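PDB 3A2Q: 6-aminohexanoate-cyclic-dimer hydrolase from Arthrobacter sp., which hydrolyses the cyclic dimer of 6-aminohexanoic acid, a nylon-6 by-product, to its linear dimer. Local coordinates for residues Gly149-Ser154 / Gly173-Pro178; Cys182-Leu187 / Phe215-Arg220. The protein carries 1 engineered substitution. One frame throughout, in Å; residues are numbered along the deposited sequence.

Contact 1 of 2, residues Gly149-Ser154 / Gly173-Pro178. Engineered in segment 173-178: Ala174 (natural residue Ser). With ACA (6-aminohexanoic acid), chain C; ACA (6-aminohexanoic acid), chain B.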
loop_
_atom_site.group_PDB
_atom_site.type_symbol
_atom_site.label_atom_id
_atom_site.label_comp_id
_atom_site.label_asym_id
_atom_site.label_seq_id
_atom_site.Cartn_x
_atom_site.Cartn_y
_atom_site.Cartn_z
ATOM N N GLY A 149 6.783 2.253 -4.120
ATOM C CA GLY A 149 5.621 2.345 -4.986
ATOM C C GLY A 149 4.799 1.076 -4.896
ATOM O O GLY A 149 5.240 0.119 -4.265
ATOM N N SER A 150 3.635 1.039 -5.547
ATOM C CA SER A 150 3.139 2.160 -6.350
ATOM C C SER A 150 2.390 3.247 -5.576
ATOM O O SER A 150 2.168 4.338 -6.100
ATOM C CB SER A 150 2.249 1.626 -7.481
ATOM O OG SER A 150 1.207 0.802 -6.973
ATOM N N SER A 151 1.998 2.968 -4.337
ATOM C CA SER A 151 1.281 3.968 -3.550
ATOM C C SER A 151 2.257 4.931 -2.876
ATOM O O SER A 151 2.050 5.339 -1.732
ATOM C CB SER A 151 0.415 3.283 -2.493
ATOM O OG SER A 151 -0.419 2.300 -3.085
ATOM N N GLY A 152 3.313 5.303 -3.603
ATOM C CA GLY A 152 4.332 6.193 -3.069
ATOM C C GLY A 152 3.864 7.561 -2.607
ATOM O O GLY A 152 4.378 8.095 -1.625
ATOM N N GLY A 153 2.896 8.138 -3.310
ATOM C CA GLY A 153 2.383 9.442 -2.926
ATOM C C GLY A 153 1.674 9.418 -1.585
ATOM O O GLY A 153 1.826 10.328 -0.774
ATOM N N SER A 154 0.898 8.368 -1.340
ATOM C CA SER A 154 0.177 8.258 -0.081
ATOM C C SER A 154 1.146 8.006 1.062
ATOM O O SER A 154 0.999 8.582 2.136
ATOM C CB SER A 154 -0.863 7.137 -0.156
ATOM O OG SER A 154 -1.894 7.477 -1.065
ATOM N N GLY A 173 3.038 -5.439 -3.179
ATOM C CA GLY A 173 3.598 -4.757 -2.021
ATOM C C GLY A 173 3.416 -3.243 -2.079
ATOM O O GLY A 173 3.972 -2.519 -1.254
ATOM N N ALA A 174 2.603 -2.769 -3.025
ATOM C CA ALA A 174 2.376 -1.333 -3.240
ATOM C C ALA A 174 1.911 -0.464 -2.065
ATOM O O ALA A 174 1.887 0.760 -2.179
ATOM C CB ALA A 174 1.443 -1.133 -4.431
ATOM N N VAL A 175 1.497 -1.071 -0.957
ATOM C CA VAL A 175 1.136 -0.270 0.214
ATOM C C VAL A 175 2.252 -0.479 1.238
ATOM O O VAL A 175 2.782 0.475 1.810
ATOM C CB VAL A 175 -0.216 -0.698 0.841
ATOM C CG1 VAL A 175 -0.274 -0.266 2.304
ATOM C CG2 VAL A 175 -1.365 -0.057 0.081
ATOM N N ARG A 176 2.620 -1.737 1.446
ATOM C CA ARG A 176 3.660 -2.080 2.401
ATOM C C ARG A 176 5.025 -1.505 2.041
ATOM O O ARG A 176 5.745 -1.031 2.915
ATOM C CB ARG A 176 3.750 -3.601 2.545
ATOM C CG ARG A 176 2.532 -4.219 3.235
ATOM C CD ARG A 176 2.485 -5.729 2.978
ATOM N NE ARG A 176 2.091 -5.999 1.599
ATOM C CZ ARG A 176 2.320 -7.141 0.955
ATOM N NH1 ARG A 176 2.953 -8.140 1.560
ATOM N NH2 ARG A 176 1.918 -7.282 -0.302
ATOM N N ILE A 177 5.380 -1.525 0.760
ATOM C CA ILE A 177 6.679 -0.996 0.337
ATOM C C ILE A 177 6.801 0.503 0.631
ATOM O O ILE A 177 7.749 0.932 1.289
ATOM C CB ILE A 177 6.935 -1.304 -1.167
ATOM C CG1 ILE A 177 7.070 -2.820 -1.347
ATOM C CG2 ILE A 177 8.217 -0.619 -1.640
ATOM C CD1 ILE A 177 7.059 -3.311 -2.779
ATOM N N PRO A 178 5.848 1.324 0.151
ATOM C CA PRO A 178 5.942 2.761 0.431
ATOM C C PRO A 178 5.934 3.045 1.934
ATOM O O PRO A 178 6.548 4.005 2.387
ATOM C CB PRO A 178 4.714 3.339 -0.271
ATOM C CG PRO A 178 4.462 2.366 -1.384
ATOM C CD PRO A 178 4.716 1.033 -0.743
HETATM C C ACA C . 1.865 -2.655 -7.165
HETATM O O ACA C . 1.512 -3.517 -6.354
HETATM C C2 ACA C . 3.331 -2.481 -7.534
HETATM C C3 ACA C . 3.932 -3.716 -8.199
HETATM C C4 ACA C . 3.657 -3.767 -9.703
HETATM C C5 ACA C . 3.567 -5.212 -10.196
HETATM C C6 ACA C . 3.025 -5.317 -11.618
HETATM N N ACA C . 1.565 -5.417 -11.660
HETATM C C ACA B . 0.763 -4.448 -12.096
HETATM O O ACA B . 1.181 -3.441 -12.668
HETATM C C2 ACA B . -0.721 -4.630 -11.856
HETATM C C3 ACA B . -1.379 -3.365 -11.331
HETATM C C4 ACA B . -1.342 -3.335 -9.811
HETATM C C5 ACA B . -0.948 -1.971 -9.274
HETATM C C6 ACA B . -0.433 -2.072 -7.844
HETATM N N ACA B . 1.006 -1.830 -7.755
#
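The pyrrolidine ring of Pro178 lies with CG and CD over one face of the cis peptide joining Gly149 to Ser150, CG 3.8 Å from Gly149 C. This bend is the cis-serine of the amidase-family Ser-cisSer-Lys triad, assigned by similarity to Lys72, Ser150 and position 174, where an engineered alanine replaces the acylating serine. Pro178 CB reaches Ser151 O at 3.6 Å, and an alanine in place of this proline would probably leave the cis-peptide face without its cover and the Ser150 turn less firmly seated. The Ala174 carbonyl takes Ser151 N in its plane, on a lone pair, at 3.1 Å from O (N-H...O 145°). Ser151 OG also lies near that oxygen, but its firmer partner is Lys72. Buried Gly149 O has no conventional donor, only Ala174 CA-H at 3.4 Å, nearly straight at H. In the ligand, Ala174 CB stands over a face of the amide, 3.2 Å from C of ACA (chain C). Ser150 OG, also held by Lys72, lies between its backbone N and carbonyl carbon (chi1 54°), a rotation that brings it to the amide N of ACA (chain B), whose hydrogen bond it accepts at 2.8 Å, well out of the amide plane.

Contact 2 of 2, residues Cys182-Leu187 / Phe215-Arg220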
loop_
_atom_site.group_PDB
_atom_site.type_symbol
_atom_site.label_atom_id
_atom_site.label_comp_id
_atom_site.label_asym_id
_atom_site.label_seq_id
_atom_site.Cartn_x
_atom_site.Cartn_y
_atom_site.Cartn_z
ATOM N N CYS A 182 8.911 4.970 3.660
ATOM C CA CYS A 182 8.563 6.277 4.211
ATOM C C CYS A 182 8.350 6.338 5.719
ATOM O O CYS A 182 7.974 7.380 6.251
ATOM C CB CYS A 182 7.327 6.829 3.502
ATOM S SG CYS A 182 7.608 7.140 1.743
ATOM N N GLY A 183 8.578 5.227 6.410
ATOM C CA GLY A 183 8.438 5.233 7.858
ATOM C C GLY A 183 7.045 5.395 8.433
ATOM O O GLY A 183 6.858 6.096 9.429
ATOM N N VAL A 184 6.058 4.760 7.810
ATOM C CA VAL A 184 4.689 4.824 8.314
ATOM C C VAL A 184 4.131 3.405 8.353
ATOM O O VAL A 184 4.798 2.465 7.923
ATOM C CB VAL A 184 3.779 5.714 7.426
ATOM C CG1 VAL A 184 4.322 7.136 7.390
ATOM C CG2 VAL A 184 3.683 5.143 6.021
ATOM N N VAL A 185 2.925 3.249 8.893
ATOM C CA VAL A 185 2.299 1.936 8.956
ATOM C C VAL A 185 1.510 1.678 7.676
ATOM O O VAL A 185 0.701 2.505 7.263
ATOM C CB VAL A 185 1.328 1.826 10.148
ATOM C CG1 VAL A 185 0.778 0.410 10.224
ATOM C CG2 VAL A 185 2.042 2.185 11.437
ATOM N N GLY A 186 1.746 0.527 7.052
ATOM C CA GLY A 186 1.033 0.197 5.833
ATOM C C GLY A 186 0.472 -1.206 5.910
ATOM O O GLY A 186 1.222 -2.166 6.083
ATOM N N LEU A 187 -0.844 -1.334 5.788
ATOM C CA LEU A 187 -1.470 -2.645 5.857
ATOM C C LEU A 187 -2.145 -3.115 4.585
ATOM O O LEU A 187 -2.930 -2.380 3.979
ATOM C CB LEU A 187 -2.515 -2.682 6.978
ATOM C CG LEU A 187 -3.446 -3.905 6.959
ATOM C CD1 LEU A 187 -2.700 -5.128 7.478
ATOM C CD2 LEU A 187 -4.675 -3.633 7.812
ATOM N N PHE A 215 -2.904 3.332 5.055
ATOM C CA PHE A 215 -1.717 4.012 5.572
ATOM C C PHE A 215 -2.092 4.817 6.812
ATOM O O PHE A 215 -3.140 5.451 6.837
ATOM C CB PHE A 215 -1.170 5.012 4.547
ATOM C CG PHE A 215 -0.403 4.395 3.424
ATOM C CD1 PHE A 215 0.896 3.931 3.622
ATOM C CD2 PHE A 215 -0.963 4.310 2.155
ATOM C CE1 PHE A 215 1.630 3.390 2.565
ATOM C CE2 PHE A 215 -0.239 3.772 1.090
ATOM C CZ PHE A 215 1.059 3.313 1.296
ATOM N N ALA A 216 -1.216 4.807 7.815
ATOM C CA ALA A 216 -1.410 5.560 9.055
ATOM C C ALA A 216 -0.098 5.587 9.845
ATOM O O ALA A 216 0.886 4.959 9.455
ATOM C CB ALA A 216 -2.521 4.928 9.901
ATOM N N ARG A 217 -0.075 6.323 10.954
ATOM C CA ARG A 217 1.125 6.380 11.775
ATOM C C ARG A 217 0.938 5.657 13.112
ATOM O O ARG A 217 1.859 5.586 13.927
ATOM C CB ARG A 217 1.560 7.835 12.006
ATOM C CG ARG A 217 2.061 8.537 10.741
ATOM C CD ARG A 217 2.785 9.832 11.083
ATOM N NE ARG A 217 1.918 10.755 11.804
ATOM C CZ ARG A 217 1.021 11.552 11.232
ATOM N NH1 ARG A 217 0.864 11.560 9.915
ATOM N NH2 ARG A 217 0.261 12.329 11.987
ATOM N N SER A 218 -0.256 5.117 13.338
ATOM C CA SER A 218 -0.522 4.378 14.569
ATOM C C SER A 218 -1.316 3.118 14.250
ATOM O O SER A 218 -2.056 3.072 13.267
ATOM C CB SER A 218 -1.309 5.232 15.568
ATOM O OG SER A 218 -2.632 5.459 15.117
ATOM N N VAL A 219 -1.173 2.102 15.089
ATOM C CA VAL A 219 -1.888 0.857 14.863
ATOM C C VAL A 219 -3.386 1.032 15.118
ATOM O O VAL A 219 -4.214 0.393 14.462
ATOM C CB VAL A 219 -1.325 -0.275 15.751
ATOM C CG1 VAL A 219 -2.101 -1.568 15.516
ATOM C CG2 VAL A 219 0.153 -0.491 15.431
ATOM N N ARG A 220 -3.745 1.917 16.045
ATOM C CA ARG A 220 -5.158 2.114 16.330
ATOM C C ARG A 220 -5.864 2.768 15.148
ATOM O O ARG A 220 -7.038 2.499 14.890
ATOM C CB ARG A 220 -5.350 2.937 17.610
ATOM C CG ARG A 220 -4.924 4.392 17.532
ATOM C CD ARG A 220 -5.159 5.073 18.877
ATOM N NE ARG A 220 -4.926 6.512 18.827
ATOM C CZ ARG A 220 -5.125 7.336 19.854
ATOM N NH1 ARG A 220 -5.559 6.859 21.013
ATOM N NH2 ARG A 220 -4.901 8.637 19.718
#
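Val185 presses against the Ala216 carbonyl: its CB is 3.2 Å from Ala216 O. A chi1 of -176° puts CG2 beside the backbone N, so that it runs on past the same oxygen to Arg217 C, 4.0 Å away, where the chain turns out of its strand. The side chain as a whole also packs on Ile222, Trp476 and residues of strand 435-442. Beneath it the backbones pair as antiparallel strands in the central mixed sheet of the amidase alpha/beta fold. Val185 and Ala216 form the hydrogen-bonded pair: Val185 N gives to Ala216 O at 2.7 Å, and Ala216 N returns a bond to Val185 O at 3.0 Å. Val185 O also takes the CA-H of Phe215, at 3.3 Å from CA. Next comes the non-hydrogen-bonded pair Gly186 and Phe215, whose side chain leaves from the opposite face to Val185 and Ala216. The ring passes Gly186 obliquely, where a CB would meet CE1, and CD1 touches Val184 CG2 at 3.9 Å. Val184 also packs on Val158 and Ala159 of helix 152-159. Gly183, at positive phi, ends the preceding helix in a Schellman motif just before the strand; Ser218 N-caps the next helix, its OG bonded to Asp221 N and to Asp9.

In the fold
From the N terminus the chain enters contact 1 at 149-154, runs through helix 152-159 and strand 165-170, and returns at 173-178, closing a loop of 18 residues. Helix 176-182 then carries it straight into strand 185-188, which opens contact 2; helix 202-207 and the start of strand 211-216 lie in that second loop of 27 residues. The loops follow in series, neither nesting nor crossing. Contact 1 joins the N-terminal ends of two helices at the ligand pocket, while contact 2 joins neighbouring strands of the sheet. Phe215 bridges them: CE1 lies 3.2 Å from Val175 O, and CE2 lies 3.6 Å from Ser154 CB, so this one ring of strand 211-216 packs against both segments of contact 1.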